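Local coordinates for ABC transporter substrate-binding protein (Rhizobium radiobacter, PDB 6TFX) that binds the mannityl-opine mannopinic acid as the periplasmic solute-binding component of an ABC transporter, probably delivering it for import into the bacterium, at residues 64-69 and 129-134; 111-116 and 124-129. One frame throughout, in Å; residues are numbered along the deposited sequence.

Interaction 1 (64-69 and 129-134)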
ATOM      1  N   ALA A  64      14.016   3.681  30.021  1.00 18.61           N
ATOM      2  CA  ALA A  64      14.350   2.256  30.179  1.00 18.80           C
ATOM      3  C   ALA A  64      13.215   1.296  29.752  1.00 20.76           C
ATOM      4  O   ALA A  64      13.477   0.324  29.021  1.00 20.65           O
ATOM      5  CB  ALA A  64      14.760   1.949  31.611  1.00 20.11           C
ATOM      6  N   ASP A  65      11.963   1.591  30.163  1.00 18.46           N
ATOM      7  CA  ASP A  65      10.867   0.683  29.833  1.00 17.75           C
ATOM      8  C   ASP A  65      10.349   0.848  28.418  1.00 19.11           C
ATOM      9  O   ASP A  65       9.454   0.104  28.014  1.00 17.87           O
ATOM     10  CB  ASP A  65       9.717   0.732  30.856  1.00 20.43           C
ATOM     11  CG  ASP A  65       9.033   2.070  31.051  1.00 31.80           C
ATOM     12  OD1 ASP A  65       9.065   2.895  30.117  1.00 31.07           O
ATOM     13  OD2 ASP A  65       8.462   2.294  32.150  1.00 35.29           O
ATOM     14  N   GLN A  66      10.914   1.805  27.645  1.00 15.62           N
ATOM     15  CA  GLN A  66      10.530   2.046  26.247  1.00 15.16           C
ATOM     16  C   GLN A  66       9.059   2.409  26.090  1.00 18.75           C
ATOM     17  O   GLN A  66       8.439   2.142  25.047  1.00 17.62           O
ATOM     18  CB  GLN A  66      10.936   0.882  25.307  1.00 16.76           C
ATOM     19  CG  GLN A  66      12.442   0.664  25.302  1.00 21.17           C
ATOM     20  CD  GLN A  66      12.737  -0.530  24.440  1.00 39.91           C
ATOM     21  OE1 GLN A  66      12.540  -1.685  24.839  1.00 35.40           O
ATOM     22  NE2 GLN A  66      13.179  -0.277  23.230  1.00 27.18           N
ATOM     23  N   LEU A  67       8.510   3.061  27.109  1.00 17.00           N
ATOM     24  CA  LEU A  67       7.134   3.560  27.017  1.00 16.67           C
ATOM     25  C   LEU A  67       7.121   5.061  26.725  1.00 19.32           C
ATOM     26  O   LEU A  67       6.076   5.590  26.337  1.00 18.86           O
ATOM     27  CB  LEU A  67       6.343   3.314  28.311  1.00 17.89           C
ATOM     28  CG  LEU A  67       6.140   1.846  28.726  1.00 22.97           C
ATOM     29  CD1 LEU A  67       5.341   1.758  30.021  1.00 23.58           C
ATOM     30  CD2 LEU A  67       5.444   1.063  27.659  1.00 23.42           C
ATOM     31  N   VAL A  68       8.243   5.753  26.961  1.00 17.07           N
ATOM     32  CA  VAL A  68       8.287   7.199  26.729  1.00 17.69           C
ATOM     33  C   VAL A  68       9.438   7.480  25.787  1.00 21.58           C
ATOM     34  O   VAL A  68      10.589   7.166  26.104  1.00 20.20           O
ATOM     35  CB  VAL A  68       8.408   7.995  28.056  1.00 21.47           C
ATOM     36  CG1 VAL A  68       8.450   9.505  27.779  1.00 22.38           C
ATOM     37  CG2 VAL A  68       7.265   7.654  29.008  1.00 21.13           C
ATOM     38  N   TRP A  69       9.112   8.042  24.624  1.00 18.61           N
ATOM     39  CA  TRP A  69      10.075   8.367  23.573  1.00 19.35           C
ATOM     40  C   TRP A  69      10.153   9.869  23.391  1.00 22.68           C
ATOM     41  O   TRP A  69       9.117  10.531  23.263  1.00 21.55           O
ATOM     42  CB  TRP A  69       9.644   7.711  22.270  1.00 17.66           C
ATOM     43  CG  TRP A  69       9.740   6.214  22.320  1.00 19.23           C
ATOM     44  CD1 TRP A  69       8.925   5.357  23.006  1.00 22.02           C
ATOM     45  CD2 TRP A  69      10.688   5.397  21.627  1.00 19.92           C
ATOM     46  NE1 TRP A  69       9.322   4.056  22.801  1.00 21.38           N
ATOM     47  CE2 TRP A  69      10.387   4.049  21.940  1.00 22.82           C
ATOM     48  CE3 TRP A  69      11.736   5.672  20.720  1.00 22.16           C
ATOM     49  CZ2 TRP A  69      11.110   2.978  21.403  1.00 23.34           C
ATOM     50  CZ3 TRP A  69      12.461   4.604  20.193  1.00 24.92           C
ATOM     51  CH2 TRP A  69      12.144   3.278  20.531  1.00 25.63           C
ATOM     52  N   THR A 129       1.010   3.105  25.582  1.00 15.24           N
ATOM     53  CA  THR A 129       0.249   2.327  26.575  1.00 17.59           C
ATOM     54  C   THR A 129       0.988   1.007  26.882  1.00 23.19           C
ATOM     55  O   THR A 129       0.669   0.347  27.866  1.00 22.80           O
ATOM     56  CB  THR A 129      -1.173   2.028  26.065  1.00 22.38           C
ATOM     57  OG1 THR A 129      -1.103   1.128  24.958  1.00 22.45           O
ATOM     58  CG2 THR A 129      -1.934   3.276  25.678  1.00 23.61           C
ATOM     59  N   ARG A 130       1.919   0.600  26.001  1.00 19.81           N
ATOM     60  CA  ARG A 130       2.711  -0.631  26.152  1.00 19.55           C
ATOM     61  C   ARG A 130       3.862  -0.555  25.156  1.00 21.36           C
ATOM     62  O   ARG A 130       3.842   0.298  24.282  1.00 18.88           O
ATOM     63  CB  ARG A 130       1.859  -1.880  25.867  1.00 20.31           C
ATOM     64  CG  ARG A 130       1.280  -1.842  24.475  1.00 25.86           C
ATOM     65  CD  ARG A 130       0.885  -3.189  23.974  1.00 29.67           C
ATOM     66  NE  ARG A 130       0.205  -3.076  22.679  1.00 28.08           N
ATOM     67  CZ  ARG A 130       0.805  -3.163  21.494  1.00 38.54           C
ATOM     68  NH1 ARG A 130       2.119  -3.321  21.416  1.00 26.66           N
ATOM     69  NH2 ARG A 130       0.094  -3.074  20.377  1.00 32.00           N
ATOM     70  N   ARG A 131       4.858  -1.443  25.275  1.00 19.15           N
ATOM     71  CA  ARG A 131       5.950  -1.389  24.299  1.00 18.80           C
ATOM     72  C   ARG A 131       5.456  -1.685  22.893  1.00 21.14           C
ATOM     73  O   ARG A 131       4.579  -2.546  22.697  1.00 19.41           O
ATOM     74  CB  ARG A 131       7.079  -2.337  24.698  1.00 17.49           C
ATOM     75  CG  ARG A 131       7.915  -1.731  25.812  1.00 17.44           C
ATOM     76  CD  ARG A 131       8.998  -2.666  26.341  1.00 19.59           C
ATOM     77  NE  ARG A 131       8.452  -3.717  27.208  1.00 21.54           N
ATOM     78  CZ  ARG A 131       8.092  -3.537  28.476  1.00 27.90           C
ATOM     79  NH1 ARG A 131       8.222  -2.338  29.053  1.00 20.93           N
ATOM     80  NH2 ARG A 131       7.594  -4.548  29.178  1.00 21.95           N
ATOM     81  N   VAL A 132       6.000  -0.940  21.909  1.00 15.66           N
ATOM     82  CA  VAL A 132       5.618  -1.084  20.508  1.00 15.75           C
ATOM     83  C   VAL A 132       6.924  -1.311  19.734  1.00 18.03           C
ATOM     84  O   VAL A 132       7.611  -0.350  19.363  1.00 17.76           O
ATOM     85  CB  VAL A 132       4.833   0.140  19.973  1.00 20.23           C
ATOM     86  CG1 VAL A 132       4.475  -0.061  18.490  1.00 20.09           C
ATOM     87  CG2 VAL A 132       3.564   0.365  20.813  1.00 19.96           C
ATOM     88  N   PRO A 133       7.292  -2.601  19.529  1.00 16.92           N
ATOM     89  CA  PRO A 133       8.580  -2.901  18.885  1.00 16.61           C
ATOM     90  C   PRO A 133       8.816  -2.178  17.556  1.00 17.13           C
ATOM     91  O   PRO A 133       9.952  -1.702  17.305  1.00 17.92           O
ATOM     92  CB  PRO A 133       8.558  -4.420  18.739  1.00 18.87           C
ATOM     93  CG  PRO A 133       7.717  -4.888  19.943  1.00 21.48           C
ATOM     94  CD  PRO A 133       6.617  -3.829  20.009  1.00 17.95           C
ATOM     95  N   SER A 134       7.749  -2.052  16.743  1.00 15.36           N
ATOM     96  CA  SER A 134       7.879  -1.422  15.422  1.00 16.37           C
ATOM     97  C   SER A 134       7.477   0.061  15.424  1.00 18.54           C
ATOM     98  O   SER A 134       7.031   0.577  14.387  1.00 16.82           O
ATOM     99  CB  SER A 134       7.041  -2.202  14.410  1.00 19.70           C
ATOM    100  OG  SER A 134       5.678  -2.229  14.805  1.00 25.65           O
TER
HETATM  101  O   HOH W   1       8.244   0.675  22.694  1.00 19.07           O

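Interaction 2 (111-116 and 124-129)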
ATOM      1  N   ALA A 111      -3.092   2.513  17.793  1.00 17.70           N
ATOM      2  CA  ALA A 111      -3.886   2.243  18.991  1.00 19.33           C
ATOM      3  C   ALA A 111      -3.076   2.210  20.286  1.00 21.92           C
ATOM      4  O   ALA A 111      -3.646   2.473  21.355  1.00 22.35           O
ATOM      5  CB  ALA A 111      -4.679   0.955  18.827  1.00 20.86           C
ATOM      6  N   ALA A 112      -1.754   1.908  20.209  1.00 17.31           N
ATOM      7  CA  ALA A 112      -0.943   1.828  21.427  1.00 18.54           C
ATOM      8  C   ALA A 112      -0.348   3.157  21.855  1.00 21.42           C
ATOM      9  O   ALA A 112       0.330   3.214  22.887  1.00 22.86           O
ATOM     10  CB  ALA A 112       0.150   0.789  21.262  1.00 21.00           C
ATOM     11  N   ILE A 113      -0.559   4.231  21.076  1.00 17.93           N
ATOM     12  CA  ILE A 113      -0.052   5.540  21.476  1.00 18.10           C
ATOM     13  C   ILE A 113      -1.024   6.102  22.529  1.00 19.88           C
ATOM     14  O   ILE A 113      -2.233   6.124  22.277  1.00 20.88           O
ATOM     15  CB  ILE A 113       0.097   6.506  20.264  1.00 21.16           C
ATOM     16  CG1 ILE A 113       1.244   6.043  19.320  1.00 22.02           C
ATOM     17  CG2 ILE A 113       0.334   7.940  20.751  1.00 22.64           C
ATOM     18  CD1 ILE A 113       1.577   7.073  18.114  1.00 28.68           C
ATOM     19  N   GLN A 114      -0.505   6.550  23.681  1.00 18.34           N
ATOM     20  CA  GLN A 114      -1.354   7.128  24.722  1.00 18.89           C
ATOM     21  C   GLN A 114      -1.443   8.644  24.512  1.00 22.45           C
ATOM     22  O   GLN A 114      -2.543   9.201  24.480  1.00 22.76           O
ATOM     23  CB  GLN A 114      -0.795   6.817  26.118  1.00 19.40           C
ATOM     24  CG  GLN A 114      -1.753   7.238  27.203  1.00 23.66           C
ATOM     25  CD  GLN A 114      -1.090   7.415  28.546  1.00 33.33           C
ATOM     26  OE1 GLN A 114      -0.148   6.701  28.902  1.00 32.72           O
ATOM     27  NE2 GLN A 114      -1.598   8.376  29.322  1.00 29.14           N
ATOM     28  N   LYS A 115      -0.271   9.316  24.407  1.00 18.63           N
ATOM     29  CA  LYS A 115      -0.271  10.758  24.190  1.00 19.84           C
ATOM     30  C   LYS A 115       0.937  11.225  23.405  1.00 20.96           C
ATOM     31  O   LYS A 115       1.947  10.524  23.326  1.00 18.88           O
ATOM     32  CB  LYS A 115      -0.455  11.552  25.496  1.00 26.02           C
ATOM     33  CG  LYS A 115       0.375  11.076  26.658  1.00 30.67           C
ATOM     34  CD  LYS A 115      -0.102  11.681  27.984  1.00 30.43           C
ATOM     35  CE  LYS A 115       0.886  11.368  29.075  1.00 41.50           C
ATOM     36  NZ  LYS A 115       0.467  11.955  30.378  1.00 53.50           N
ATOM     37  N   VAL A 116       0.792  12.405  22.776  1.00 17.83           N
ATOM     38  CA  VAL A 116       1.859  13.050  21.999  1.00 17.40           C
ATOM     39  C   VAL A 116       1.844  14.479  22.524  1.00 20.49           C
ATOM     40  O   VAL A 116       0.799  15.154  22.463  1.00 19.50           O
ATOM     41  CB  VAL A 116       1.608  12.997  20.470  1.00 19.89           C
ATOM     42  CG1 VAL A 116       2.812  13.572  19.717  1.00 19.82           C
ATOM     43  CG2 VAL A 116       1.326  11.561  20.010  1.00 19.40           C
ATOM     44  N   VAL A 124       9.396  16.627  21.046  1.00 17.79           N
ATOM     45  CA  VAL A 124       8.124  15.901  21.062  1.00 17.94           C
ATOM     46  C   VAL A 124       8.286  14.689  21.979  1.00 21.15           C
ATOM     47  O   VAL A 124       9.244  13.928  21.822  1.00 19.85           O
ATOM     48  CB  VAL A 124       7.757  15.426  19.622  1.00 20.73           C
ATOM     49  CG1 VAL A 124       6.490  14.563  19.640  1.00 21.45           C
ATOM     50  CG2 VAL A 124       7.576  16.619  18.685  1.00 20.13           C
ATOM     51  N   ARG A 125       7.330  14.489  22.890  1.00 16.85           N
ATOM     52  CA  ARG A 125       7.342  13.334  23.770  1.00 16.26           C
ATOM     53  C   ARG A 125       6.151  12.461  23.378  1.00 19.86           C
ATOM     54  O   ARG A 125       5.021  12.933  23.379  1.00 18.84           O
ATOM     55  CB  ARG A 125       7.209  13.758  25.234  1.00 19.14           C
ATOM     56  CG  ARG A 125       7.203  12.586  26.233  1.00 21.93           C
ATOM     57  CD  ARG A 125       6.903  13.056  27.659  1.00 24.38           C
ATOM     58  NE  ARG A 125       7.918  13.985  28.144  1.00 27.38           N
ATOM     59  CZ  ARG A 125       7.720  14.883  29.104  1.00 47.77           C
ATOM     60  NH1 ARG A 125       6.533  14.984  29.695  1.00 35.99           N
ATOM     61  NH2 ARG A 125       8.705  15.691  29.477  1.00 36.49           N
ATOM     62  N   ILE A 126       6.417  11.192  23.053  1.00 15.92           N
ATOM     63  CA  ILE A 126       5.358  10.233  22.708  1.00 15.13           C
ATOM     64  C   ILE A 126       5.328   9.198  23.839  1.00 17.89           C
ATOM     65  O   ILE A 126       6.347   8.578  24.132  1.00 16.81           O
ATOM     66  CB  ILE A 126       5.634   9.545  21.347  1.00 18.85           C
ATOM     67  CG1 ILE A 126       5.676  10.612  20.217  1.00 19.79           C
ATOM     68  CG2 ILE A 126       4.590   8.451  21.063  1.00 17.94           C
ATOM     69  CD1 ILE A 126       6.120  10.099  18.877  1.00 20.56           C
ATOM     70  N   THR A 127       4.167   9.038  24.472  1.00 15.54           N
ATOM     71  CA  THR A 127       4.006   8.072  25.557  1.00 15.36           C
ATOM     72  C   THR A 127       3.113   6.965  25.000  1.00 19.16           C
ATOM     73  O   THR A 127       2.084   7.242  24.365  1.00 16.98           O
ATOM     74  CB  THR A 127       3.335   8.749  26.772  1.00 20.68           C
ATOM     75  OG1 THR A 127       4.166   9.828  27.215  1.00 20.17           O
ATOM     76  CG2 THR A 127       3.106   7.767  27.948  1.00 20.86           C
ATOM     77  N   LEU A 128       3.510   5.712  25.270  1.00 17.18           N
ATOM     78  CA  LEU A 128       2.813   4.518  24.797  1.00 16.17           C
ATOM     79  C   LEU A 128       2.075   3.842  25.933  1.00 18.06           C
ATOM     80  O   LEU A 128       2.510   3.924  27.086  1.00 18.47           O
ATOM     81  CB  LEU A 128       3.839   3.513  24.208  1.00 16.37           C
ATOM     82  CG  LEU A 128       4.786   4.089  23.139  1.00 19.74           C
ATOM     83  CD1 LEU A 128       5.803   3.026  22.679  1.00 19.54           C
ATOM     84  CD2 LEU A 128       4.017   4.632  21.959  1.00 20.43           C
ATOM     85  N   THR A 129       1.010   3.105  25.582  1.00 15.24           N
ATOM     86  CA  THR A 129       0.249   2.327  26.575  1.00 17.59           C
ATOM     87  C   THR A 129       0.988   1.007  26.882  1.00 23.19           C
ATOM     88  O   THR A 129       0.669   0.347  27.866  1.00 22.80           O
ATOM     89  CB  THR A 129      -1.173   2.028  26.065  1.00 22.38           C
ATOM     90  OG1 THR A 129      -1.103   1.128  24.958  1.00 22.45           O
ATOM     91  CG2 THR A 129      -1.934   3.276  25.678  1.00 23.61           C
TER

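Interaction 1 (64-69 and 129-134)
Arg131 reaches across to the turn before strand 68-73 and spends one N-H on its backbone: NH1 donates to Asp65 O at 2.9 Å. The bond is nearly straight, 164° at the hydrogen, and lies in the guanidinium plane and in the carbonyl plane, on a lone pair of the oxygen. A bend in the arginine chain (chi3 -76°) brings the edge of the guanidinium round to Asp65 O, which CG and CD also flank. The carboxylate of Asp65 is not in contact with this group; Asp65 OD1 and Arg131 NH1 stay 5.4 Å apart, so any attraction between the charges acts at a distance. Gln66 crosses the arginine chain at about a right angle, with OE1 4.0 Å from Arg131 CD. Alongside, Leu67 lays CD2 against the peptide linking Arg130 to Arg131, 3.4 Å from Arg130 C, a contact mainly with the backbone, though the same methyl also nears Arg131 CG.

A water bridges the segments, giving a hydrogen to Gln66 O and accepting one from Val132 N. Gln66 O also receives Trp69 NE1 at 3.1 Å, from well above the carbonyl plane, and this second bond ties the indole to its own turn. The turn itself is an Asx turn: Asp65 OD1 accepts from Leu67 N, which probably helps hold Asp65 O in place for the arginine.

Far from the ligand pocket, this surface contact joins the link between strands 57-62 and 68-73 to the loop running from strand 123-128 to helix 135-138. Trp69 touches Leu128 and Leu135 of those elements, Arg130 packs on helix 422-430, and Ser134 OG hydrogen-bonds Tyr394 OH.

Interaction 2 (111-116 and 124-129)
Strands 113-116 and 124-128 run antiparallel, 160° between their directions and 4.5 Å apart at closest approach, as the two arms of a beta hairpin. Ile113 faces Leu128 and Val116 faces Ile126 as non-hydrogen-bonded pairs, while Lys115 and Thr127 form the hydrogen-bonded pair between them. Between Ile113 and Lys115 the register slips by one, because Gln114 and Lys115 both face Thr127: a classic beta bulge. Thr127 O consequently takes two N-H groups, Gln114 N at 2.8 Å and Lys115 N at 3.1 Å, and Thr127 N returns a bond to Lys115 O. Past the bulge, Thr129 N closes on Ala112 O at 2.8 Å, with 173° at the hydrogen.

On the face carrying Lys115 and Thr127, these two side chains lie side by side and point the same way, with Lys115 CG 3.8 Å from Thr127 CB. Gln114 also runs alongside Thr127, bringing OE1 to its methyl CG2, and its CB meets Thr129 CG2 at 3.7 Å. With CG2 anti to its carbonyl carbon (chi1 68° for OG1), Thr129 turns this methyl to Gln114 and leaves OG1 beside Ala112.

The face carrying Val116 and Ile126 is apolar. Val116 CG1 meets Val124 CG1 at 3.8 Å and also touches Ile126 CG1, while Ile113 CG1 lies 4.1 Å from Leu128 CD2.

Helix 88-98 packs on the Val116, Val124 and Ile126 part of this face through Ala88, Val91, Leu95 and Asp96, while Leu128 rests on Trp69. Strand 113-118 is an outermost strand of the four-stranded antiparallel sheet, and strand 123-128 pairs on its other edge with strand 68-73.

How the interactions relate
Strand 123-128 and its exit loop connect the two contacts, whose centres lie 9 Å apart and which share Thr129. Interaction 2 is strand pairing, partly buried, with antiparallel backbone bonds interrupted by a bulge and an aliphatic face; interaction 1 is at the surface, with no touching residue buried, and relies on one arginine-to-carbonyl bond, a bridging water and a leucine methyl against a peptide. They meet directly through probable hydrogen bonds, Leu67 O to Leu128 N and Trp69 O to Ile126 N, each 2.8 Å, and Val132 CG2 packs on Ala112 CB. Together they bracket one strand: 111-116 pairs along it, while 64-69 pairs along its other edge and also reaches the loop that follows it.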